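Local coordinates for protein trehalose operon transcriptional repressor (Bacillus subtilis, PDB 2OGG) that represses transcription of the trePA operon and can bind trehalose-6-phosphate, represented here by its effector-binding domain, at residues A[13-18]-A[37-42]; A[115-120]-A[134-139]. All blocks are in the same frame, centred on the assembly; numbering follows the deposited sequence.

Both interactions are antiparallel strand pairs in the six-stranded sheet of the UTRA domain, but they lie on opposite sides of the chain's centre, with their own centres about 17 Å apart. Interaction 1 joins strand 11-19, outermost within this chain, to strand 37-46 and is partly buried; interaction 2 joins strands 114-124 and 129-138 in the interior of the sheet order and is largely buried. Strand 49-59 lies between the two pairs. Interaction 1 carries a bulge, aromatic side chains and an arginine that holds a sulfate. Interaction 2 keeps an unbroken register from R119-E134 to V116-H137 and packs two arginines on the two methyls of V117, with nearby carboxylates as partners.

Interaction 1 of 2, residues A[13-18]-A[37-42]; sequences VHKFGL and IWEVIR. With SO4 (sulfate ion), chain C.
A classic beta bulge marks the pairing of edge strand 13-18 with 37-42: H14 and K15 both face I41, and the register slips by one residue. The I41 O atom accepts two amides, H14 N at 2.7 Å, approaching nearly in line with the carbonyl, and K15 N at 3.3 Å, in the carbonyl plane on a lone pair. I41 N returns a bond to K15 O at 2.8 Å, with an almost straight N-H...O angle of 178°; beyond the bulge G17 and E39 form the next hydrogen-bonded pair.

This ladder edges the antiparallel sheet of the UTRA effector-binding domain. On the F16, L18, W38 and V40 face, L18 CD1 sits over one face of the indole, 4.0 Å from the centroid of the five-membered ring of W38. F16 lies nearly parallel to the six-membered ring of W38 (planes at 9°), yet the 5.9 Å between centroids leaves little overlap; the edge of F16 meets V40 instead, CD1 to CG2 at 3.7 Å.

R42 shares this face. Its chain bends at chi3 (-71°), and the edge of the guanidinium gives two bonds to one sulfate oxygen, NH1 to O4 at 2.8 Å and NH2 to O4 at 2.9 Å. S74, R44 and the backbone amides of I75 and Y76 also bind the sulfate, while D56 forms a salt bridge with R42 NH2. The ion probably comes from the crystallisation liquor; its pocket is consistent with a site for the effector's phosphate.

Interaction 2 of 2, residues A[115-120]-A[134-139]; sequences MVVVRN and ESRHRL
V116 O receives the amide of H137 in a nearly straight bond, H137 N to V116 O at 2.7 Å with an N-H...O angle of 172°, and a weaker CA-H...O contact from R136 CA. The return bond from V116 N to H137 O makes this a hydrogen-bonded pair of the antiparallel beta hairpin formed by strands 114-124 and 129-138, deep in the UTRA sheet. V118 and S135 repeat the pattern two residues along, V118 N to S135 O and S135 N to V118 O both measuring 2.8 Å.

Between these pairs, V117 and R136 form a non-hydrogen-bonded pair whose side chains run side by side on the opposite side of the sheet from V116 and H137. With chi1 at -179°, V117 splits its methyls between two arginines. CG2, anti to the carbonyl carbon, packs against one face of the R136 guanidinium, offset toward its rim, with CG2 to NH1 at 3.6 Å. CG1 packs against one face of the R119 guanidinium and also touches the aliphatic part of E134, CG1 to CG at 3.8 Å. The two arginines come near each other, but E97 forms salt bridges with both, which would be expected to offset their like charges; D103 takes R136 NE. E134 OE1 sits 4.0 Å from R119 NH2 and well out of the guanidinium plane, so this approach is one of charge alone, while the hydroxyl of Y132 is hydrogen-bonded to both E134 OE1 and R119 NE.

On the other face, S135 OG is hydrogen-bonded to D54, and F142 meets the H137 ring edge-to-face. The same imidazole turns its edge to V116 O and brings CE1 to within 4.2 Å of V118 CG2.

Interaction 1 of 2, residues A[13-18]-A[37-42]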
ATOM      1  N   VAL A  13       5.518 -22.191  22.300  1.00 47.26           N
ATOM      2  CA  VAL A  13       6.881 -21.977  21.835  1.00 44.19           C
ATOM      3  C   VAL A  13       7.617 -23.301  21.820  1.00 41.88           C
ATOM      4  O   VAL A  13       7.880 -23.876  22.867  1.00 39.92           O
ATOM      5  CB  VAL A  13       7.615 -21.005  22.749  1.00 42.55           C
ATOM      6  CG1 VAL A  13       9.065 -20.901  22.369  1.00 41.17           C
ATOM      7  CG2 VAL A  13       6.937 -19.649  22.688  1.00 45.27           C
ATOM      8  N   HIS A  14       7.961 -23.781  20.627  1.00 42.31           N
ATOM      9  CA  HIS A  14       8.594 -25.097  20.503  1.00 41.22           C
ATOM     10  C   HIS A  14      10.090 -24.988  20.551  1.00 39.51           C
ATOM     11  O   HIS A  14      10.708 -25.670  21.325  1.00 43.06           O
ATOM     12  CB  HIS A  14       8.149 -25.823  19.234  1.00 38.35           C
ATOM     13  CG  HIS A  14       6.695 -26.169  19.228  1.00 42.73           C
ATOM     14  ND1 HIS A  14       6.193 -27.293  19.855  1.00 46.35           N
ATOM     15  CD2 HIS A  14       5.622 -25.491  18.754  1.00 41.41           C
ATOM     16  CE1 HIS A  14       4.877 -27.303  19.740  1.00 46.74           C
ATOM     17  NE2 HIS A  14       4.502 -26.180  19.151  1.00 51.79           N
ATOM     18  N   LYS A  15      10.680 -24.181  19.679  1.00 40.38           N
ATOM     19  CA  LYS A  15      12.118 -23.895  19.770  1.00 37.86           C
ATOM     20  C   LYS A  15      12.270 -22.415  20.048  1.00 37.53           C
ATOM     21  O   LYS A  15      11.577 -21.603  19.451  1.00 40.43           O
ATOM     22  CB  LYS A  15      12.833 -24.187  18.453  1.00 35.01           C
ATOM     23  CG  LYS A  15      12.768 -25.607  17.994  1.00 37.09           C
ATOM     24  CD  LYS A  15      13.810 -25.848  16.926  1.00 50.08           C
ATOM     25  CE  LYS A  15      14.247 -27.298  16.909  1.00 57.59           C
ATOM     26  NZ  LYS A  15      15.335 -27.502  15.923  1.00 57.67           N
ATOM     27  N   PHE A  16      13.358 -22.063  20.705  1.00 35.64           N
ATOM     28  CA  PHE A  16      13.677 -20.676  20.953  1.00 33.93           C
ATOM     29  C   PHE A  16      15.123 -20.668  21.383  1.00 36.44           C
ATOM     30  O   PHE A  16      15.551 -21.503  22.205  1.00 37.34           O
ATOM     31  CB  PHE A  16      12.781 -20.132  22.051  1.00 33.36           C
ATOM     32  CG  PHE A  16      13.240 -18.833  22.635  1.00 42.89           C
ATOM     33  CD1 PHE A  16      13.121 -17.662  21.923  1.00 59.79           C
ATOM     34  CD2 PHE A  16      13.522 -18.738  23.974  1.00 54.19           C
ATOM     35  CE1 PHE A  16      13.405 -16.441  22.511  1.00 59.73           C
ATOM     36  CE2 PHE A  16      13.772 -17.509  24.562  1.00 53.70           C
ATOM     37  CZ  PHE A  16      13.686 -16.368  23.834  1.00 45.76           C
ATOM     38  N   GLY A  17      15.922 -19.838  20.729  1.00 35.98           N
ATOM     39  CA  GLY A  17      17.374 -19.913  20.938  1.00 35.86           C
ATOM     40  C   GLY A  17      18.122 -18.877  20.152  1.00 34.66           C
ATOM     41  O   GLY A  17      17.501 -18.111  19.415  1.00 36.59           O
ATOM     42  N   LEU A  18      19.365 -18.652  20.575  1.00 36.05           N
ATOM     43  CA  LEU A  18      20.250 -17.634  20.007  1.00 36.37           C
ATOM     44  C   LEU A  18      21.542 -18.371  19.590  1.00 42.12           C
ATOM     45  O   LEU A  18      22.310 -18.843  20.431  1.00 40.85           O
ATOM     46  CB  LEU A  18      20.567 -16.567  21.059  1.00 31.43           C
ATOM     47  CG  LEU A  18      21.549 -15.450  20.656  1.00 43.19           C
ATOM     48  CD1 LEU A  18      20.976 -14.606  19.529  1.00 42.08           C
ATOM     49  CD2 LEU A  18      21.943 -14.540  21.831  1.00 33.03           C
ATOM     50  N   ILE A  37      21.774 -14.848  15.718  1.00 40.08           N
ATOM     51  CA  ILE A  37      20.415 -14.781  15.218  1.00 42.57           C
ATOM     52  C   ILE A  37      19.491 -15.425  16.237  1.00 42.58           C
ATOM     53  O   ILE A  37      19.793 -16.487  16.755  1.00 43.26           O
ATOM     54  CB  ILE A  37      20.287 -15.579  13.881  1.00 44.37           C
ATOM     55  CG1 ILE A  37      21.139 -14.932  12.788  1.00 44.18           C
ATOM     56  CG2 ILE A  37      18.844 -15.657  13.431  1.00 37.81           C
ATOM     57  CD1 ILE A  37      20.757 -13.506  12.523  1.00 43.74           C
ATOM     58  N   TRP A  38      18.372 -14.777  16.532  1.00 40.83           N
ATOM     59  CA  TRP A  38      17.381 -15.355  17.419  1.00 41.30           C
ATOM     60  C   TRP A  38      16.516 -16.214  16.517  1.00 45.93           C
ATOM     61  O   TRP A  38      16.292 -15.832  15.367  1.00 47.93           O
ATOM     62  CB  TRP A  38      16.505 -14.240  17.974  1.00 40.86           C
ATOM     63  CG  TRP A  38      17.155 -13.397  18.996  1.00 38.56           C
ATOM     64  CD1 TRP A  38      17.413 -12.058  18.912  1.00 41.43           C
ATOM     65  CD2 TRP A  38      17.453 -13.780  20.347  1.00 32.89           C
ATOM     66  NE1 TRP A  38      17.867 -11.578  20.134  1.00 37.46           N
ATOM     67  CE2 TRP A  38      17.838 -12.603  21.040  1.00 39.68           C
ATOM     68  CE3 TRP A  38      17.268 -14.953  21.076  1.00 37.86           C
ATOM     69  CZ2 TRP A  38      18.123 -12.602  22.394  1.00 41.41           C
ATOM     70  CZ3 TRP A  38      17.543 -14.944  22.441  1.00 39.39           C
ATOM     71  CH2 TRP A  38      17.981 -13.790  23.076  1.00 38.85           C
ATOM     72  N   GLU A  39      16.212 -17.443  16.940  1.00 44.62           N
ATOM     73  CA  GLU A  39      15.227 -18.261  16.239  1.00 43.77           C
ATOM     74  C   GLU A  39      14.053 -18.572  17.158  1.00 44.41           C
ATOM     75  O   GLU A  39      14.251 -19.005  18.288  1.00 45.52           O
ATOM     76  CB  GLU A  39      15.848 -19.565  15.773  1.00 44.20           C
ATOM     77  CG  GLU A  39      14.834 -20.706  15.636  1.00 49.38           C
ATOM     78  CD  GLU A  39      15.413 -21.966  14.972  1.00 54.83           C
ATOM     79  OE1 GLU A  39      16.303 -22.605  15.575  1.00 60.51           O
ATOM     80  OE2 GLU A  39      15.006 -22.295  13.827  1.00 42.96           O
ATOM     81  N   VAL A  40      12.838 -18.297  16.715  1.00 43.33           N
ATOM     82  CA  VAL A  40      11.661 -18.671  17.517  1.00 42.62           C
ATOM     83  C   VAL A  40      10.698 -19.478  16.649  1.00 44.93           C
ATOM     84  O   VAL A  40      10.369 -19.075  15.515  1.00 43.94           O
ATOM     85  CB  VAL A  40      10.902 -17.443  18.015  1.00 44.01           C
ATOM     86  CG1 VAL A  40       9.783 -17.858  18.991  1.00 41.79           C
ATOM     87  CG2 VAL A  40      11.867 -16.436  18.650  1.00 42.73           C
ATOM     88  N   ILE A  41      10.383 -20.689  17.094  1.00 41.85           N
ATOM     89  CA  ILE A  41       9.430 -21.496  16.373  1.00 41.03           C
ATOM     90  C   ILE A  41       8.212 -21.779  17.245  1.00 41.54           C
ATOM     91  O   ILE A  41       8.321 -22.372  18.328  1.00 45.71           O
ATOM     92  CB  ILE A  41      10.080 -22.771  15.836  1.00 40.53           C
ATOM     93  CG1 ILE A  41      11.087 -22.430  14.734  1.00 40.40           C
ATOM     94  CG2 ILE A  41       9.042 -23.754  15.319  1.00 40.45           C
ATOM     95  CD1 ILE A  41      11.907 -23.626  14.321  1.00 42.10           C
ATOM     96  N   ARG A  42       7.049 -21.369  16.763  1.00 40.27           N
ATOM     97  CA  ARG A  42       5.809 -21.466  17.542  1.00 40.71           C
ATOM     98  C   ARG A  42       4.718 -22.121  16.743  1.00 39.08           C
ATOM     99  O   ARG A  42       4.617 -21.891  15.537  1.00 44.09           O
ATOM    100  CB  ARG A  42       5.320 -20.075  17.909  1.00 34.47           C
ATOM    101  CG  ARG A  42       6.218 -19.383  18.864  1.00 47.92           C
ATOM    102  CD  ARG A  42       5.831 -17.932  19.088  1.00 36.45           C
ATOM    103  NE  ARG A  42       6.091 -17.076  17.933  1.00 43.55           N
ATOM    104  CZ  ARG A  42       5.547 -15.863  17.801  1.00 51.22           C
ATOM    105  NH1 ARG A  42       4.612 -15.460  18.670  1.00 36.95           N
ATOM    106  NH2 ARG A  42       5.760 -15.158  16.702  1.00 36.96           N
TER
HETATM  107  S   SO4 C 302       3.512 -12.161  16.630  1.00 54.46           S
HETATM  108  O1  SO4 C 302       4.391 -12.023  15.478  1.00 52.02           O
HETATM  109  O2  SO4 C 302       3.083 -10.866  17.120  1.00 64.05           O
HETATM  110  O3  SO4 C 302       2.280 -12.855  16.300  1.00 51.13           O
HETATM  111  O4  SO4 C 302       4.285 -12.861  17.637  1.00 55.63           O

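Interaction 2 of 2, residues A[115-120]-A[134-139]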
HETATM    1  N   MSE A 115       0.325 -26.795   2.493  1.00 39.09           N
HETATM    2  CA  MSE A 115       0.269 -25.672   3.411  1.00 38.17           C
HETATM    3  C   MSE A 115       0.252 -24.394   2.594  1.00 42.08           C
HETATM    4  O   MSE A 115       0.772 -24.353   1.479  1.00 45.68           O
HETATM    5  CB  MSE A 115       1.541 -25.628   4.245  1.00 37.99           C
HETATM    6  CG  MSE A 115       1.879 -26.905   4.967  1.00 43.67           C
HETATM    7 SE   MSE A 115       1.213 -27.030   6.795  0.50 39.93          SE
HETATM    8  CE  MSE A 115      -0.592 -27.582   6.399  1.00 51.65           C
ATOM      9  N   VAL A 116      -0.318 -23.336   3.157  1.00 42.89           N
ATOM     10  CA  VAL A 116      -0.118 -22.012   2.616  1.00 41.03           C
ATOM     11  C   VAL A 116       1.036 -21.382   3.421  1.00 42.26           C
ATOM     12  O   VAL A 116       1.082 -21.544   4.644  1.00 40.46           O
ATOM     13  CB  VAL A 116      -1.412 -21.168   2.684  1.00 41.34           C
ATOM     14  CG1 VAL A 116      -1.150 -19.706   2.201  1.00 38.29           C
ATOM     15  CG2 VAL A 116      -2.464 -21.787   1.830  1.00 33.55           C
ATOM     16  N   VAL A 117       2.098 -20.988   2.715  1.00 40.85           N
ATOM     17  CA  VAL A 117       3.288 -20.451   3.369  1.00 42.76           C
ATOM     18  C   VAL A 117       3.499 -18.975   3.082  1.00 44.26           C
ATOM     19  O   VAL A 117       3.734 -18.576   1.937  1.00 43.14           O
ATOM     20  CB  VAL A 117       4.579 -21.188   2.985  1.00 43.90           C
ATOM     21  CG1 VAL A 117       5.763 -20.565   3.725  1.00 41.65           C
ATOM     22  CG2 VAL A 117       4.475 -22.671   3.303  1.00 40.32           C
ATOM     23  N   VAL A 118       3.342 -18.159   4.115  1.00 45.09           N
ATOM     24  CA  VAL A 118       3.596 -16.725   4.013  1.00 43.85           C
ATOM     25  C   VAL A 118       4.995 -16.380   4.512  1.00 45.33           C
ATOM     26  O   VAL A 118       5.369 -16.686   5.656  1.00 40.56           O
ATOM     27  CB  VAL A 118       2.567 -15.914   4.816  1.00 44.02           C
ATOM     28  CG1 VAL A 118       2.824 -14.431   4.609  1.00 41.28           C
ATOM     29  CG2 VAL A 118       1.137 -16.300   4.385  1.00 40.17           C
ATOM     30  N   ARG A 119       5.795 -15.829   3.609  1.00 47.90           N
ATOM     31  CA  ARG A 119       7.137 -15.380   3.953  1.00 47.63           C
ATOM     32  C   ARG A 119       7.224 -13.879   3.897  1.00 46.82           C
ATOM     33  O   ARG A 119       6.925 -13.274   2.876  1.00 45.42           O
ATOM     34  CB  ARG A 119       8.159 -15.968   3.006  1.00 46.14           C
ATOM     35  CG  ARG A 119       8.472 -17.407   3.312  1.00 45.87           C
ATOM     36  CD  ARG A 119       9.500 -17.918   2.330  1.00 39.23           C
ATOM     37  NE  ARG A 119       9.836 -19.312   2.567  1.00 47.04           N
ATOM     38  CZ  ARG A 119       9.274 -20.337   1.938  1.00 40.86           C
ATOM     39  NH1 ARG A 119       8.209 -20.168   1.155  1.00 44.05           N
ATOM     40  NH2 ARG A 119       9.654 -21.549   2.252  1.00 36.05           N
ATOM     41  N   ASN A 120       7.904 -13.324   4.882  1.00 47.30           N
ATOM     42  CA  ASN A 120       7.921 -11.894   5.059  1.00 47.48           C
ATOM     43  C   ASN A 120       9.329 -11.440   5.448  1.00 46.63           C
ATOM     44  O   ASN A 120       9.967 -12.044   6.303  1.00 53.12           O
ATOM     45  CB  ASN A 120       6.921 -11.570   6.154  1.00 48.35           C
ATOM     46  CG  ASN A 120       6.656 -10.124   6.279  1.00 49.37           C
ATOM     47  OD1 ASN A 120       6.690  -9.392   5.302  1.00 65.77           O
ATOM     48  ND2 ASN A 120       6.214  -9.726   7.450  1.00 72.74           N
ATOM     49  N   GLU A 134       8.426 -16.928   8.525  1.00 36.88           N
ATOM     50  CA  GLU A 134       7.861 -17.977   7.683  1.00 39.72           C
ATOM     51  C   GLU A 134       6.667 -18.563   8.422  1.00 40.07           C
ATOM     52  O   GLU A 134       6.813 -19.052   9.545  1.00 40.67           O
ATOM     53  CB  GLU A 134       8.873 -19.091   7.423  1.00 35.45           C
ATOM     54  CG  GLU A 134       8.258 -20.212   6.614  1.00 43.47           C
ATOM     55  CD  GLU A 134       9.162 -21.415   6.435  1.00 48.12           C
ATOM     56  OE1 GLU A 134      10.380 -21.232   6.211  1.00 46.05           O
ATOM     57  OE2 GLU A 134       8.618 -22.540   6.349  1.00 54.75           O
ATOM     58  N   SER A 135       5.473 -18.277   7.913  1.00 40.83           N
ATOM     59  CA  SER A 135       4.240 -18.610   8.614  1.00 42.01           C
ATOM     60  C   SER A 135       3.491 -19.648   7.814  1.00 40.19           C
ATOM     61  O   SER A 135       3.168 -19.418   6.653  1.00 42.97           O
ATOM     62  CB  SER A 135       3.387 -17.358   8.744  1.00 40.25           C
ATOM     63  OG  SER A 135       2.391 -17.524   9.725  1.00 50.44           O
ATOM     64  N   ARG A 136       3.395 -20.851   8.356  1.00 40.44           N
ATOM     65  CA  ARG A 136       2.851 -21.984   7.603  1.00 37.65           C
ATOM     66  C   ARG A 136       1.443 -22.342   8.080  1.00 39.42           C
ATOM     67  O   ARG A 136       1.256 -22.724   9.251  1.00 38.32           O
ATOM     68  CB  ARG A 136       3.788 -23.184   7.750  1.00 34.57           C
ATOM     69  CG  ARG A 136       5.240 -22.809   7.508  1.00 41.99           C
ATOM     70  CD  ARG A 136       6.188 -24.003   7.608  1.00 38.97           C
ATOM     71  NE  ARG A 136       5.919 -25.023   6.600  1.00 40.45           N
ATOM     72  CZ  ARG A 136       6.489 -25.066   5.396  1.00 41.95           C
ATOM     73  NH1 ARG A 136       7.332 -24.108   5.030  1.00 36.39           N
ATOM     74  NH2 ARG A 136       6.207 -26.065   4.554  1.00 34.98           N
ATOM     75  N   HIS A 137       0.457 -22.196   7.188  1.00 37.73           N
ATOM     76  CA  HIS A 137      -0.930 -22.493   7.521  1.00 37.83           C
ATOM     77  C   HIS A 137      -1.438 -23.752   6.873  1.00 41.94           C
ATOM     78  O   HIS A 137      -1.287 -23.935   5.673  1.00 48.57           O
ATOM     79  CB  HIS A 137      -1.830 -21.374   7.034  1.00 40.09           C
ATOM     80  CG  HIS A 137      -1.480 -20.033   7.587  1.00 40.90           C
ATOM     81  ND1 HIS A 137      -0.376 -19.322   7.166  1.00 40.28           N
ATOM     82  CD2 HIS A 137      -2.113 -19.247   8.491  1.00 43.83           C
ATOM     83  CE1 HIS A 137      -0.330 -18.165   7.806  1.00 43.12           C
ATOM     84  NE2 HIS A 137      -1.387 -18.084   8.595  1.00 44.56           N
ATOM     85  N   ARG A 138      -2.215 -24.518   7.627  1.00 41.39           N
ATOM     86  CA  ARG A 138      -3.095 -25.509   7.057  1.00 35.89           C
ATOM     87  C   ARG A 138      -4.115 -24.827   6.128  1.00 40.19           C
ATOM     88  O   ARG A 138      -4.630 -23.746   6.431  1.00 42.24           O
ATOM     89  CB  ARG A 138      -3.822 -26.204   8.188  1.00 38.31           C
ATOM     90  CG  ARG A 138      -4.235 -27.636   7.867  1.00 28.44           C
ATOM     91  CD  ARG A 138      -4.730 -28.286   9.135  1.00 31.74           C
ATOM     92  NE  ARG A 138      -6.081 -27.855   9.492  1.00 27.94           N
ATOM     93  CZ  ARG A 138      -6.809 -28.410  10.461  1.00 33.88           C
ATOM     94  NH1 ARG A 138      -6.312 -29.412  11.190  1.00 36.49           N
ATOM     95  NH2 ARG A 138      -8.012 -27.926  10.740  1.00 30.26           N
ATOM     96  N   LEU A 139      -4.447 -25.475   5.019  1.00 41.57           N
ATOM     97  CA  LEU A 139      -5.178 -24.803   3.950  1.00 42.73           C
ATOM     98  C   LEU A 139      -6.469 -24.135   4.392  1.00 43.72           C
ATOM     99  O   LEU A 139      -6.788 -23.043   3.940  1.00 42.89           O
ATOM    100  CB  LEU A 139      -5.454 -25.758   2.792  1.00 43.80           C
ATOM    101  CG  LEU A 139      -4.231 -25.975   1.913  1.00 43.32           C
ATOM    102  CD1 LEU A 139      -3.199 -26.707   2.712  1.00 57.10           C
ATOM    103  CD2 LEU A 139      -4.602 -26.767   0.670  1.00 36.14           C
TER